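Local coordinates for protein citrate synthase (Metallosphaera sedula, PDB 6ABX) that probably catalyses the condensation of oxaloacetate with acetyl-CoA and water to citrate and CoA, a step of the tricarboxylic acid cycle, at residues R72-D77 and I123-S128; E229-V234 and I279-E284. All blocks are in the same frame, centred on the assembly; numbering follows the deposited sequence.

Contact 1: R72-D77 and I123-S128; sequences RSISED and IPTIIS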
ATOM      1  N   ARG A  72      -6.077   7.626 -21.950  1.00 11.63           N
ATOM      2  CA  ARG A  72      -7.276   7.064 -21.260  1.00 11.68           C
ATOM      3  C   ARG A  72      -7.555   5.575 -21.517  1.00 11.99           C
ATOM      4  O   ARG A  72      -8.374   5.006 -20.752  1.00 12.07           O
ATOM      5  CB  ARG A  72      -8.522   7.850 -21.626  1.00 11.69           C
ATOM      6  CG  ARG A  72      -8.567   9.247 -21.045  1.00 11.82           C
ATOM      7  CD  ARG A  72      -9.751   9.984 -21.625  1.00 12.24           C
ATOM      8  NE  ARG A  72      -9.841  11.336 -21.157  1.00 11.69           N
ATOM      9  CZ  ARG A  72     -10.440  12.326 -21.789  1.00 11.83           C
ATOM     10  NH1 ARG A  72     -11.198  12.072 -22.857  1.00 10.86           N
ATOM     11  NH2 ARG A  72     -10.327  13.556 -21.309  1.00 12.09           N
ATOM     12  N   SER A  73      -6.963   4.967 -22.558  1.00 12.98           N
ATOM     13  CA  SER A  73      -7.274   3.578 -22.953  1.00 13.47           C
ATOM     14  C   SER A  73      -6.655   2.607 -21.969  1.00 14.03           C
ATOM     15  O   SER A  73      -5.542   2.884 -21.480  1.00 15.82           O
ATOM     16  CB  SER A  73      -6.735   3.214 -24.338  1.00 15.42           C
ATOM     17  OG  SER A  73      -7.413   3.958 -25.281  1.00 22.97           O
ATOM     18  N   ILE A  74      -7.344   1.492 -21.752  1.00 13.49           N
ATOM     19  CA  ILE A  74      -6.814   0.439 -20.907  1.00 14.45           C
ATOM     20  C   ILE A  74      -6.478  -0.794 -21.753  1.00 14.76           C
ATOM     21  O   ILE A  74      -7.115  -1.066 -22.793  1.00 13.78           O
ATOM     22  CB  ILE A  74      -7.781   0.130 -19.757  1.00 15.02           C
ATOM     23  CG1 ILE A  74      -9.178  -0.231 -20.264  1.00 14.07           C
ATOM     24  CG2 ILE A  74      -7.822   1.290 -18.775  1.00 15.55           C
ATOM     25  CD1 ILE A  74     -10.157  -0.656 -19.161  1.00 15.84           C
ATOM     26  N   SER A  75      -5.562  -1.587 -21.222  1.00 15.14           N
ATOM     27  CA  SER A  75      -5.103  -2.799 -21.912  1.00 15.85           C
ATOM     28  C   SER A  75      -6.209  -3.829 -21.996  1.00 17.90           C
ATOM     29  O   SER A  75      -7.165  -3.835 -21.222  1.00 15.65           O
ATOM     30  CB  SER A  75      -3.882  -3.377 -21.258  1.00 15.88           C
ATOM     31  OG  SER A  75      -4.166  -3.883 -19.953  1.00 15.87           O
ATOM     32  N   GLU A  76      -6.061  -4.728 -22.983  1.00 20.67           N
ATOM     33  CA  GLU A  76      -7.004  -5.834 -23.098  1.00 21.81           C
ATOM     34  C   GLU A  76      -7.041  -6.690 -21.817  1.00 19.65           C
ATOM     35  O   GLU A  76      -8.152  -7.133 -21.398  1.00 18.92           O
ATOM     36  CB  GLU A  76      -6.644  -6.690 -24.326  1.00 27.19           C
ATOM     37  CG  GLU A  76      -7.300  -6.164 -25.575  1.00 37.56           C
ATOM     38  CD  GLU A  76      -8.793  -6.435 -25.670  1.00 45.95           C
ATOM     39  OE1 GLU A  76      -9.258  -7.419 -25.048  1.00 61.52           O
ATOM     40  OE2 GLU A  76      -9.485  -5.678 -26.385  1.00 59.90           O
ATOM     41  N   ASP A  77      -5.875  -6.936 -21.206  1.00 18.91           N
ATOM     42  CA  ASP A  77      -5.762  -7.732 -20.002  1.00 22.53           C
ATOM     43  C   ASP A  77      -6.615  -7.093 -18.897  1.00 18.83           C
ATOM     44  O   ASP A  77      -7.344  -7.770 -18.133  1.00 18.33           O
ATOM     45  CB  ASP A  77      -4.315  -7.870 -19.553  1.00 25.17           C
ATOM     46  CG  ASP A  77      -3.603  -9.022 -20.246  1.00 32.89           C
ATOM     47  OD1 ASP A  77      -4.176  -9.563 -21.239  1.00 34.94           O
ATOM     48  OD2 ASP A  77      -2.491  -9.362 -19.790  1.00 42.67           O
ATOM     49  N   ILE A 123      -8.107   5.603 -14.650  1.00 11.19           N
ATOM     50  CA  ILE A 123      -8.989   5.128 -13.603  1.00 10.39           C
ATOM     51  C   ILE A 123     -10.457   5.295 -13.993  1.00 10.75           C
ATOM     52  O   ILE A 123     -11.261   4.382 -13.733  1.00  9.94           O
ATOM     53  CB  ILE A 123      -8.591   5.709 -12.234  1.00 10.88           C
ATOM     54  CG1 ILE A 123      -7.317   4.981 -11.786  1.00 11.08           C
ATOM     55  CG2 ILE A 123      -9.734   5.561 -11.262  1.00 11.24           C
ATOM     56  CD1 ILE A 123      -6.528   5.632 -10.673  1.00 11.49           C
ATOM     57  N   PRO A 124     -10.907   6.452 -14.514  1.00 10.71           N
ATOM     58  CA  PRO A 124     -12.311   6.585 -14.921  1.00 10.76           C
ATOM     59  C   PRO A 124     -12.731   5.546 -15.951  1.00 10.56           C
ATOM     60  O   PRO A 124     -13.907   5.107 -15.936  1.00 11.31           O
ATOM     61  CB  PRO A 124     -12.464   8.007 -15.484  1.00 11.01           C
ATOM     62  CG  PRO A 124     -11.297   8.749 -14.782  1.00 11.74           C
ATOM     63  CD  PRO A 124     -10.192   7.734 -14.644  1.00 11.31           C
ATOM     64  N   THR A 125     -11.824   5.144 -16.827  1.00 11.07           N
ATOM     65  CA  THR A 125     -12.158   4.136 -17.813  1.00 11.41           C
ATOM     66  C   THR A 125     -12.512   2.811 -17.125  1.00 10.86           C
ATOM     67  O   THR A 125     -13.464   2.143 -17.456  1.00 11.61           O
ATOM     68  CB  THR A 125     -11.016   3.952 -18.806  1.00 11.75           C
ATOM     69  OG1 THR A 125     -10.634   5.267 -19.241  1.00 12.16           O
ATOM     70  CG2 THR A 125     -11.375   3.031 -19.955  1.00 13.38           C
ATOM     71  N   ILE A 126     -11.724   2.471 -16.116  1.00 10.79           N
ATOM     72  CA  ILE A 126     -11.935   1.226 -15.327  1.00 10.56           C
ATOM     73  C   ILE A 126     -13.253   1.325 -14.567  1.00  9.50           C
ATOM     74  O   ILE A 126     -14.083   0.394 -14.569  1.00 10.59           O
ATOM     75  CB  ILE A 126     -10.746   0.995 -14.374  1.00 11.01           C
ATOM     76  CG1 ILE A 126      -9.467   0.676 -15.159  1.00 11.15           C
ATOM     77  CG2 ILE A 126     -11.051  -0.064 -13.335  1.00 11.94           C
ATOM     78  CD1 ILE A 126      -8.190   0.789 -14.389  1.00 11.56           C
ATOM     79  N   ILE A 127     -13.483   2.460 -13.890  1.00  9.28           N
ATOM     80  CA  ILE A 127     -14.675   2.615 -13.096  1.00  9.49           C
ATOM     81  C   ILE A 127     -15.919   2.477 -13.987  1.00  9.65           C
ATOM     82  O   ILE A 127     -16.903   1.825 -13.618  1.00  9.31           O
ATOM     83  CB  ILE A 127     -14.685   3.968 -12.369  1.00 10.79           C
ATOM     84  CG1 ILE A 127     -13.571   3.989 -11.316  1.00 10.37           C
ATOM     85  CG2 ILE A 127     -16.044   4.235 -11.735  1.00 11.94           C
ATOM     86  CD1 ILE A 127     -13.393   5.342 -10.674  1.00 10.96           C
ATOM     87  N   SER A 128     -15.871   3.162 -15.124  1.00 10.48           N
ATOM     88  CA  SER A 128     -16.988   3.181 -16.086  1.00 10.76           C
ATOM     89  C   SER A 128     -17.294   1.752 -16.604  1.00 12.58           C
ATOM     90  O   SER A 128     -18.476   1.364 -16.668  1.00 12.00           O
ATOM     91  CB  SER A 128     -16.701   4.181 -17.185  1.00 12.34           C
ATOM     92  OG  SER A 128     -16.601   5.499 -16.664  1.00 12.61           O
TER
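T125 meets R72 and I74 with its two branches divided by chi1 (-49°). OG1 stands anti to the carbonyl carbon and reaches the backbone of R72. CG2 stands anti to the backbone N and takes the apolar side, against I74. The setting is the mainly helical citrate synthase fold: the linker between helices 58-69 and 76-85 is laid over the middle of helix 112-134. T125 OG1 donates a hydrogen bond of 2.7 Å to R72 O. The hydroxyl comes in at a C=O...O angle of 146°, tilted 18° from the carbonyl plane. The bond gives this buried hydroxyl a main-chain acceptor. The R72 side chain takes little part and leads away in an extended chain; its NH1 bonds to L146 O.

I74 directs its CB at the helix. I74 and T125 run alongside one another, pointing in opposite senses, with I74 CG1 3.9 Å from T125 CG2. At the start of helix 76-85, D77 forms a salt bridge with R84 of the second subunit, so the linker lies near the dimer contact. Helix 112-134 is kinked here, where the N atoms of P124 and T125 lack bonds to the preceding turn. After the kink, S128 N and S128 OG both donate to P124 O, from opposite faces of its carbonyl plane. Helix 91-105 adjoins the contact, with T98 and M102 against I126. Beside T125, I126 completes the apolar patch: its CG1 lies 4.0 Å from I74 CG2.

Contact 2: E229-V234 and I279-E284; sequences ETPDNV and IKRLFE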
ATOM      1  N   GLU A 229     -36.306   7.829   3.440  1.00 23.36           N
ATOM      2  CA  GLU A 229     -37.311   7.682   2.366  1.00 25.65           C
ATOM      3  C   GLU A 229     -38.078   8.975   2.071  1.00 26.98           C
ATOM      4  O   GLU A 229     -38.219   9.360   0.899  1.00 25.26           O
ATOM      5  CB  GLU A 229     -38.349   6.606   2.684  1.00 32.18           C
ATOM      6  CG  GLU A 229     -37.845   5.196   2.516  1.00 37.56           C
ATOM      7  CD  GLU A 229     -38.947   4.162   2.346  1.00 46.30           C
ATOM      8  OE1 GLU A 229     -38.764   3.032   2.836  1.00 53.68           O
ATOM      9  OE2 GLU A 229     -39.992   4.494   1.726  1.00 51.38           O
ATOM     10  N   THR A 230     -38.673   9.602   3.089  1.00 24.34           N
ATOM     11  CA  THR A 230     -39.477  10.786   2.877  1.00 26.31           C
ATOM     12  C   THR A 230     -38.998  11.901   3.791  1.00 24.73           C
ATOM     13  O   THR A 230     -38.580  11.649   4.930  1.00 23.28           O
ATOM     14  CB  THR A 230     -40.960  10.524   3.163  1.00 30.77           C
ATOM     15  OG1 THR A 230     -41.061  10.264   4.561  1.00 30.84           O
ATOM     16  CG2 THR A 230     -41.553   9.339   2.434  1.00 31.68           C
ATOM     17  N   PRO A 231     -39.048  13.171   3.338  1.00 24.25           N
ATOM     18  CA  PRO A 231     -38.658  14.293   4.181  1.00 23.51           C
ATOM     19  C   PRO A 231     -39.357  14.374   5.554  1.00 24.72           C
ATOM     20  O   PRO A 231     -38.711  14.814   6.552  1.00 22.70           O
ATOM     21  CB  PRO A 231     -38.982  15.535   3.348  1.00 26.14           C
ATOM     22  CG  PRO A 231     -39.037  15.052   1.910  1.00 25.90           C
ATOM     23  CD  PRO A 231     -39.360  13.575   1.949  1.00 25.29           C
ATOM     24  N   ASP A 232     -40.626  13.939   5.607  1.00 25.62           N
ATOM     25  CA  ASP A 232     -41.462  14.008   6.830  1.00 28.61           C
ATOM     26  C   ASP A 232     -40.996  12.987   7.874  1.00 25.36           C
ATOM     27  O   ASP A 232     -41.314  13.155   9.087  1.00 23.97           O
ATOM     28  CB  ASP A 232     -42.943  13.744   6.534  1.00 32.29           C
ATOM     29  CG  ASP A 232     -43.683  14.947   5.965  1.00 41.08           C
ATOM     30  OD1 ASP A 232     -43.149  16.068   6.056  1.00 45.34           O
ATOM     31  OD2 ASP A 232     -44.805  14.754   5.451  1.00 54.03           O
ATOM     32  N   ASN A 233     -40.232  11.976   7.439  1.00 22.00           N
ATOM     33  CA  ASN A 233     -39.687  10.978   8.320  1.00 20.96           C
ATOM     34  C   ASN A 233     -38.302  11.374   8.884  1.00 17.39           C
ATOM     35  O   ASN A 233     -37.743  10.574   9.627  1.00 18.66           O
ATOM     36  CB  ASN A 233     -39.565   9.635   7.608  1.00 21.43           C
ATOM     37  CG  ASN A 233     -39.294   8.447   8.504  1.00 23.79           C
ATOM     38  OD1 ASN A 233     -39.900   8.304   9.572  1.00 25.51           O
ATOM     39  ND2 ASN A 233     -38.394   7.566   8.095  1.00 22.12           N
ATOM     40  N   VAL A 234     -37.747  12.553   8.577  1.00 15.57           N
ATOM     41  CA  VAL A 234     -36.392  12.843   8.997  1.00 15.85           C
ATOM     42  C   VAL A 234     -36.256  12.910  10.537  1.00 16.07           C
ATOM     43  O   VAL A 234     -35.329  12.310  11.135  1.00 15.22           O
ATOM     44  CB  VAL A 234     -35.908  14.156   8.382  1.00 15.80           C
ATOM     45  CG1 VAL A 234     -34.733  14.713   9.140  1.00 15.99           C
ATOM     46  CG2 VAL A 234     -35.617  13.965   6.905  1.00 17.22           C
ATOM     47  N   ILE A 279     -34.127  12.188  -6.741  1.00 25.01           N
ATOM     48  CA  ILE A 279     -32.995  12.951  -6.320  1.00 25.96           C
ATOM     49  C   ILE A 279     -33.485  14.198  -5.571  1.00 24.77           C
ATOM     50  O   ILE A 279     -32.899  14.627  -4.590  1.00 21.29           O
ATOM     51  CB  ILE A 279     -32.070  13.274  -7.512  1.00 25.85           C
ATOM     52  CG1 ILE A 279     -31.517  12.005  -8.168  1.00 27.78           C
ATOM     53  CG2 ILE A 279     -30.992  14.244  -7.097  1.00 24.87           C
ATOM     54  CD1 ILE A 279     -30.791  11.045  -7.235  1.00 27.59           C
ATOM     55  N   LYS A 280     -34.573  14.820  -6.058  1.00 26.71           N
ATOM     56  CA  LYS A 280     -35.087  15.995  -5.383  1.00 28.91           C
ATOM     57  C   LYS A 280     -35.462  15.654  -3.917  1.00 23.10           C
ATOM     58  O   LYS A 280     -35.150  16.393  -2.998  1.00 21.76           O
ATOM     59  CB  LYS A 280     -36.317  16.527  -6.123  1.00 36.21           C
ATOM     60  CG  LYS A 280     -36.819  17.872  -5.613  1.00 44.68           C
ATOM     61  CD  LYS A 280     -37.411  18.753  -6.699  1.00 50.84           C
ATOM     62  CE  LYS A 280     -37.123  20.223  -6.470  1.00 59.91           C
ATOM     63  NZ  LYS A 280     -37.804  20.713  -5.249  1.00 65.32           N
ATOM     64  N   ARG A 281     -36.141  14.531  -3.749  1.00 24.18           N
ATOM     65  CA  ARG A 281     -36.587  14.005  -2.475  1.00 25.70           C
ATOM     66  C   ARG A 281     -35.359  13.777  -1.585  1.00 21.80           C
ATOM     67  O   ARG A 281     -35.308  14.206  -0.414  1.00 21.75           O
ATOM     68  CB  ARG A 281     -37.352  12.711  -2.735  1.00 27.06           C
ATOM     69  CG  ARG A 281     -37.890  12.011  -1.500  1.00 32.05           C
ATOM     70  CD  ARG A 281     -38.965  10.992  -1.850  1.00 33.92           C
ATOM     71  NE  ARG A 281     -38.529   9.979  -2.809  1.00 38.63           N
ATOM     72  CZ  ARG A 281     -37.720   8.935  -2.542  1.00 40.99           C
ATOM     73  NH1 ARG A 281     -37.651   7.947  -3.408  1.00 42.74           N
ATOM     74  NH2 ARG A 281     -36.967   8.872  -1.448  1.00 41.46           N
ATOM     75  N   LEU A 282     -34.346  13.129  -2.156  1.00 19.11           N
ATOM     76  CA  LEU A 282     -33.157  12.783  -1.390  1.00 18.04           C
ATOM     77  C   LEU A 282     -32.404  14.025  -0.955  1.00 17.45           C
ATOM     78  O   LEU A 282     -31.850  14.050   0.174  1.00 18.35           O
ATOM     79  CB  LEU A 282     -32.251  11.810  -2.157  1.00 17.45           C
ATOM     80  CG  LEU A 282     -32.757  10.383  -2.330  1.00 19.78           C
ATOM     81  CD1 LEU A 282     -31.786   9.587  -3.187  1.00 20.38           C
ATOM     82  CD2 LEU A 282     -32.923   9.664  -1.005  1.00 21.09           C
ATOM     83  N   PHE A 283     -32.379  15.074  -1.779  1.00 17.81           N
ATOM     84  CA  PHE A 283     -31.787  16.320  -1.366  1.00 20.28           C
ATOM     85  C   PHE A 283     -32.599  17.027  -0.269  1.00 18.21           C
ATOM     86  O   PHE A 283     -31.995  17.643   0.593  1.00 19.28           O
ATOM     87  CB  PHE A 283     -31.575  17.268  -2.549  1.00 22.62           C
ATOM     88  CG  PHE A 283     -30.242  17.043  -3.203  1.00 24.44           C
ATOM     89  CD1 PHE A 283     -29.112  17.645  -2.674  1.00 27.36           C
ATOM     90  CD2 PHE A 283     -30.117  16.216  -4.311  1.00 29.45           C
ATOM     91  CE1 PHE A 283     -27.879  17.414  -3.258  1.00 27.55           C
ATOM     92  CE2 PHE A 283     -28.877  15.976  -4.883  1.00 26.74           C
ATOM     93  CZ  PHE A 283     -27.766  16.587  -4.352  1.00 27.65           C
ATOM     94  N   GLU A 284     -33.924  17.015  -0.375  1.00 21.27           N
ATOM     95  CA  GLU A 284     -34.797  17.584   0.678  1.00 22.40           C
ATOM     96  C   GLU A 284     -34.471  16.893   2.007  1.00 20.28           C
ATOM     97  O   GLU A 284     -34.269  17.584   3.038  1.00 19.29           O
ATOM     98  CB  GLU A 284     -36.267  17.417   0.294  1.00 29.11           C
ATOM     99  CG  GLU A 284     -36.655  18.283  -0.892  1.00 35.99           C
ATOM    100  CD  GLU A 284     -38.048  18.088  -1.474  1.00 44.68           C
ATOM    101  OE1 GLU A 284     -38.777  17.174  -1.019  1.00 47.22           O
ATOM    102  OE2 GLU A 284     -38.398  18.850  -2.404  1.00 49.24           O
TER
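R281 folds against E229 O: R281 NH2 lies 2.7 Å away and R281 CD 3.3 Å. The NH2 contact is a weak hydrogen bond, since the N-H...O angle is only 117°. The aliphatic part of the arginine closes on the same atom. The chain leaves the helix with CG anti to the backbone N, and the bend at chi3 (56°) then brings NH2 to the carbonyl oxygen. The carboxylate of E229 is not in contact with the guanidinium: E229 OE2 and R281 NH2 are 6.2 Å apart, so any attraction between these charges is probably modest.

P231 supplies the apolar part of this surface contact. Its ring rests across R281 and E284, residues nearly one helical turn apart. It crosses R281 at about a right angle, with P231 CD 4.1 Å from R281 CG. Further round the ring, P231 CG lies 3.6 Å from E284 OE1, and E284 CB also touches the ring. E284 extends beyond CG, and its other oxygen, OE2, makes a weak salt bridge of 3.5 Å to K280 NZ.

E229 has positive phi and is the first residue to leave helix 220-228. The chain turns there, and N233 ND2 bonds back to I228 O. The turn leads into helix 234-243. Further along helix 277-297, I285 and R288 touch P231, while V289 and I292 meet V234. L282 touches F225 and M226 of helix 220-228 and L312 of helix 310-316. The contact thus joins the turn between two helices to the flank of helix 277-297.

Overall arrangement
Contact 1 and contact 2 follow one another along the chain; the first closes before the second opens. Their centres are about 35 Å apart, and their nearest atoms about 17 Å, so they do not touch. They share no helix. Contact 1 joins the loop leading into helix 76-85 to helix 112-134, and is buried. Contact 2 joins the turn between helices 220-228 and 234-243 to helix 277-297, at the surface. By analogy with other citrate synthases, contact 1 probably belongs to the large domain and contact 2 to the small domain. Both lie away from the substrate-binding residues. Each ties a turn to a helix within its own region of the fold.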